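Local coordinates for protein GH3 beta-N-acetylglucosaminidase (Paenibacillaceae, PDB 6K5J) that hydrolyses glycosidic bonds to release terminal N-acetylglucosamine units, as a family 3 beta-N-acetylglucosaminidase, at residues A[28-39]-A[58-69]. Sequence-based numbering, arbitrary orientation.
Sequences LEASDDARKLIT and QVAKLSAELQQI
E65 and A30 make the central polar contact: A30 N donates to E65 OE1 at 2.8 Å, with a nearly straight N-H...O angle of 173°. The donor stands above the carboxylate plane, and A30 CB lies 3.5 Å from E65 CD. CG of E65 is anti to the backbone N (chi1 -178°) and the chain continues extended, which carries the carboxylate across to the loop. The other carboxylate oxygen of E65, OE2, accepts from two waters, one bridging to A30 O, the other to R35 NH2; the direct R35 NH2 to E65 OE2 pair is a long salt bridge at 3.9 Å, the guanidinium and carboxylate planes being steeply inclined to each other. Bent at chi3, the R35 chain brings its guanidinium over I69, whose CD1 lies against one face, offset toward the rim. Both segments belong to the TIM-barrel-type N-terminal domain of the family, where helix 32-39 follows strand 21-23 and helix 56-72 follows strand 45-47; the axes of segments 32-39 and 58-69 approach to 10.1 Å and cross at 41°. I69 touches both loop and helix: CD1 reaches A30 CB at 3.6 Å, while CG2 meets T39 CG2 and I38 CG2 of the helix. L66 CD2 meets I38 CD1 at 3.7 Å, their side chains crossing near a right angle. Toward L28, Q58 NE2 donates in the carbonyl plane to a lone pair of L28 O at 3.0 Å, and also bonds N52 O; a water links L28 O to Q58 O.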
loop_
_atom_site.group_PDB
_atom_site.type_symbol
_atom_site.label_atom_id
_atom_site.label_comp_id
_atom_site.label_asym_id
_atom_site.label_seq_id
_atom_site.Cartn_x
_atom_site.Cartn_y
_atom_site.Cartn_z
ATOM N N LEU A 28 1.492 16.955 14.122
ATOM C CA LEU A 28 0.478 17.574 13.274
ATOM C C LEU A 28 0.906 18.944 12.772
ATOM O O LEU A 28 0.352 19.427 11.779
ATOM C CB LEU A 28 -0.836 17.713 14.046
ATOM C CG LEU A 28 -1.414 16.392 14.548
ATOM C CD1 LEU A 28 -2.598 16.652 15.492
ATOM C CD2 LEU A 28 -1.833 15.501 13.380
ATOM N N GLU A 29 1.834 19.590 13.478
ATOM C CA GLU A 29 2.611 20.726 13.010
ATOM C C GLU A 29 4.070 20.298 13.010
ATOM O O GLU A 29 4.428 19.270 13.588
ATOM C CB GLU A 29 2.384 21.962 13.899
ATOM C CG GLU A 29 0.903 22.293 14.061
ATOM C CD GLU A 29 0.631 23.383 15.092
ATOM O OE1 GLU A 29 -0.498 23.905 15.090
ATOM O OE2 GLU A 29 1.531 23.711 15.898
ATOM N N ALA A 30 4.922 21.068 12.339
ATOM C CA ALA A 30 6.330 20.690 12.261
ATOM C C ALA A 30 6.931 20.608 13.659
ATOM O O ALA A 30 6.768 21.522 14.472
ATOM C CB ALA A 30 7.105 21.696 11.411
ATOM N N SER A 31 7.608 19.507 13.952
ATOM C CA SER A 31 8.249 19.352 15.246
ATOM C C SER A 31 9.656 19.951 15.219
ATOM O O SER A 31 10.182 20.332 14.169
ATOM C CB SER A 31 8.312 17.878 15.637
ATOM O OG SER A 31 9.200 17.192 14.766
ATOM N N ASP A 32 10.261 20.047 16.409
ATOM C CA ASP A 32 11.654 20.479 16.500
ATOM C C ASP A 32 12.577 19.528 15.747
ATOM O O ASP A 32 13.558 19.961 15.131
ATOM C CB ASP A 32 12.086 20.581 17.965
ATOM C CG ASP A 32 11.432 21.739 18.691
ATOM O OD1 ASP A 32 10.896 22.651 18.028
ATOM O OD2 ASP A 32 11.460 21.738 19.941
ATOM N N ASP A 33 12.293 18.223 15.794
ATOM C CA ASP A 33 13.079 17.280 15.006
ATOM C C ASP A 33 12.947 17.572 13.514
ATOM O O ASP A 33 13.933 17.523 12.770
ATOM C CB ASP A 33 12.636 15.843 15.292
ATOM C CG ASP A 33 13.187 15.305 16.591
ATOM O OD1 ASP A 33 14.008 15.992 17.219
ATOM O OD2 ASP A 33 12.786 14.193 16.977
ATOM N N ALA A 34 11.729 17.853 13.057
ATOM C CA ALA A 34 11.534 18.154 11.642
ATOM C C ALA A 34 12.290 19.422 11.250
ATOM O O ALA A 34 12.922 19.487 10.184
ATOM C CB ALA A 34 10.040 18.293 11.350
ATOM N N ARG A 35 12.276 20.419 12.133
ATOM C CA ARG A 35 12.967 21.677 11.869
ATOM C C ARG A 35 14.476 21.473 11.738
ATOM O O ARG A 35 15.115 22.050 10.848
ATOM C CB ARG A 35 12.632 22.663 12.986
ATOM C CG ARG A 35 13.017 24.095 12.723
ATOM C CD ARG A 35 12.472 25.001 13.830
ATOM N NE ARG A 35 11.022 24.879 13.965
ATOM C CZ ARG A 35 10.148 25.607 13.277
ATOM N NH1 ARG A 35 10.581 26.513 12.404
ATOM N NH2 ARG A 35 8.842 25.430 13.455
ATOM N N LYS A 36 15.058 20.643 12.607
ATOM C CA LYS A 36 16.497 20.390 12.568
ATOM C C LYS A 36 16.879 19.521 11.369
ATOM O O LYS A 36 17.924 19.740 10.739
ATOM C CB LYS A 36 16.939 19.739 13.885
ATOM C CG LYS A 36 17.022 20.765 15.038
ATOM C CD LYS A 36 17.688 20.243 16.324
ATOM C CE LYS A 36 18.926 21.055 16.680
ATOM N NZ LYS A 36 18.735 22.086 17.731
ATOM N N LEU A 37 16.048 18.530 11.040
ATOM C CA LEU A 37 16.292 17.728 9.843
ATOM C C LEU A 37 16.350 18.609 8.601
ATOM O O LEU A 37 17.206 18.416 7.730
ATOM C CB LEU A 37 15.202 16.666 9.686
ATOM C CG LEU A 37 15.208 15.468 10.652
ATOM C CD1 LEU A 37 13.902 14.696 10.550
ATOM C CD2 LEU A 37 16.385 14.574 10.375
ATOM N N ILE A 38 15.448 19.584 8.507
ATOM C CA ILE A 38 15.393 20.431 7.324
ATOM C C ILE A 38 16.507 21.468 7.347
ATOM O O ILE A 38 17.248 21.614 6.371
ATOM C CB ILE A 38 14.011 21.095 7.204
ATOM C CG1 ILE A 38 12.927 20.049 6.928
ATOM C CG2 ILE A 38 14.036 22.161 6.107
ATOM C CD1 ILE A 38 11.509 20.590 7.131
ATOM N N THR A 39 16.645 22.202 8.460
ATOM C CA THR A 39 17.551 23.353 8.477
ATOM C C THR A 39 18.989 22.965 8.795
ATOM O O THR A 39 19.919 23.595 8.285
ATOM C CB THR A 39 17.072 24.400 9.483
ATOM O OG1 THR A 39 17.209 23.890 10.815
ATOM C CG2 THR A 39 15.615 24.771 9.222
ATOM N N GLN A 58 -5.416 20.585 8.176
ATOM C CA GLN A 58 -4.205 20.460 8.977
ATOM C C GLN A 58 -3.036 19.927 8.146
ATOM O O GLN A 58 -1.894 20.386 8.305
ATOM C CB GLN A 58 -4.488 19.566 10.197
ATOM C CG GLN A 58 -3.235 19.066 10.926
ATOM C CD GLN A 58 -2.735 17.740 10.355
ATOM O OE1 GLN A 58 -3.526 16.902 9.943
ATOM N NE2 GLN A 58 -1.427 17.562 10.318
ATOM N N VAL A 59 -3.294 18.964 7.253
ATOM C CA VAL A 59 -2.214 18.398 6.443
ATOM C C VAL A 59 -1.680 19.444 5.471
ATOM O O VAL A 59 -0.466 19.621 5.325
ATOM C CB VAL A 59 -2.692 17.135 5.694
ATOM C CG1 VAL A 59 -1.541 16.544 4.856
ATOM C CG2 VAL A 59 -3.214 16.085 6.683
ATOM N N ALA A 60 -2.586 20.135 4.775
ATOM C CA ALA A 60 -2.170 21.199 3.865
ATOM C C ALA A 60 -1.354 22.259 4.596
ATOM O O ALA A 60 -0.326 22.729 4.086
ATOM C CB ALA A 60 -3.401 21.823 3.199
ATOM N N LYS A 61 -1.791 22.646 5.797
ATOM C CA LYS A 61 -1.015 23.595 6.592
ATOM C C LYS A 61 0.364 23.044 6.922
ATOM O O LYS A 61 1.364 23.774 6.877
ATOM C CB LYS A 61 -1.746 23.923 7.892
ATOM C CG LYS A 61 -2.718 25.071 7.826
ATOM C CD LYS A 61 -3.079 25.486 9.254
ATOM C CE LYS A 61 -1.873 25.294 10.176
ATOM N NZ LYS A 61 -1.886 26.183 11.383
ATOM N N LEU A 62 0.428 21.761 7.280
ATOM C CA LEU A 62 1.695 21.148 7.665
ATOM C C LEU A 62 2.663 21.086 6.488
ATOM O O LEU A 62 3.850 21.405 6.629
ATOM C CB LEU A 62 1.433 19.748 8.236
ATOM C CG LEU A 62 2.667 18.881 8.487
ATOM C CD1 LEU A 62 3.563 19.519 9.539
ATOM C CD2 LEU A 62 2.229 17.476 8.911
ATOM N N SER A 63 2.178 20.673 5.313
ATOM C CA SER A 63 3.048 20.650 4.141
ATOM C C SER A 63 3.568 22.040 3.812
ATOM O O SER A 63 4.752 22.211 3.505
ATOM C CB SER A 63 2.316 20.062 2.933
ATOM O OG SER A 63 1.918 18.717 3.165
ATOM N N ALA A 64 2.700 23.049 3.872
ATOM C CA ALA A 64 3.146 24.406 3.570
ATOM C C ALA A 64 4.153 24.895 4.604
ATOM O O ALA A 64 5.101 25.618 4.264
ATOM C CB ALA A 64 1.941 25.346 3.497
ATOM N N GLU A 65 3.958 24.512 5.873
ATOM C CA GLU A 65 4.898 24.879 6.929
ATOM C C GLU A 65 6.263 24.259 6.683
ATOM O O GLU A 65 7.291 24.937 6.793
ATOM C CB GLU A 65 4.364 24.451 8.303
ATOM C CG GLU A 65 5.295 24.858 9.464
ATOM C CD GLU A 65 4.860 24.327 10.828
ATOM O OE1 GLU A 65 4.096 23.338 10.879
ATOM O OE2 GLU A 65 5.293 24.900 11.857
ATOM N N LEU A 66 6.298 22.960 6.361
ATOM C CA LEU A 66 7.577 22.313 6.089
ATOM C C LEU A 66 8.295 22.982 4.921
ATOM O O LEU A 66 9.513 23.188 4.968
ATOM C CB LEU A 66 7.368 20.818 5.810
ATOM C CG LEU A 66 6.886 19.988 7.009
ATOM C CD1 LEU A 66 6.415 18.589 6.573
ATOM C CD2 LEU A 66 7.974 19.876 8.100
ATOM N N GLN A 67 7.561 23.312 3.859
ATOM C CA GLN A 67 8.178 23.981 2.720
ATOM C C GLN A 67 8.663 25.376 3.094
ATOM O O GLN A 67 9.708 25.831 2.609
ATOM C CB GLN A 67 7.188 24.041 1.559
ATOM C CG GLN A 67 6.769 22.660 1.055
ATOM C CD GLN A 67 7.828 21.972 0.235
ATOM O OE1 GLN A 67 8.997 22.398 0.191
ATOM N NE2 GLN A 67 7.436 20.877 -0.414
ATOM N N GLN A 68 7.922 26.064 3.959
ATOM C CA GLN A 68 8.343 27.387 4.403
ATOM C C GLN A 68 9.614 27.310 5.234
ATOM O O GLN A 68 10.498 28.162 5.106
ATOM C CB GLN A 68 7.215 28.042 5.197
ATOM C CG GLN A 68 7.549 29.408 5.764
ATOM C CD GLN A 68 6.387 29.974 6.555
ATOM O OE1 GLN A 68 5.471 29.239 6.940
ATOM N NE2 GLN A 68 6.415 31.279 6.807
ATOM N N ILE A 69 9.717 26.295 6.096
ATOM C CA ILE A 69 10.927 26.103 6.892
ATOM C C ILE A 69 12.125 25.889 5.983
ATOM O O ILE A 69 13.213 26.434 6.221
ATOM C CB ILE A 69 10.736 24.926 7.871
ATOM C CG1 ILE A 69 9.761 25.320 8.987
ATOM C CG2 ILE A 69 12.074 24.455 8.447
ATOM C CD1 ILE A 69 9.225 24.133 9.810
HETATM O O HOH W 1 -0.676 21.696 10.632
HETATM O O HOH W 2 5.586 23.932 14.284
HETATM O O HOH W 3 7.007 27.123 11.746
#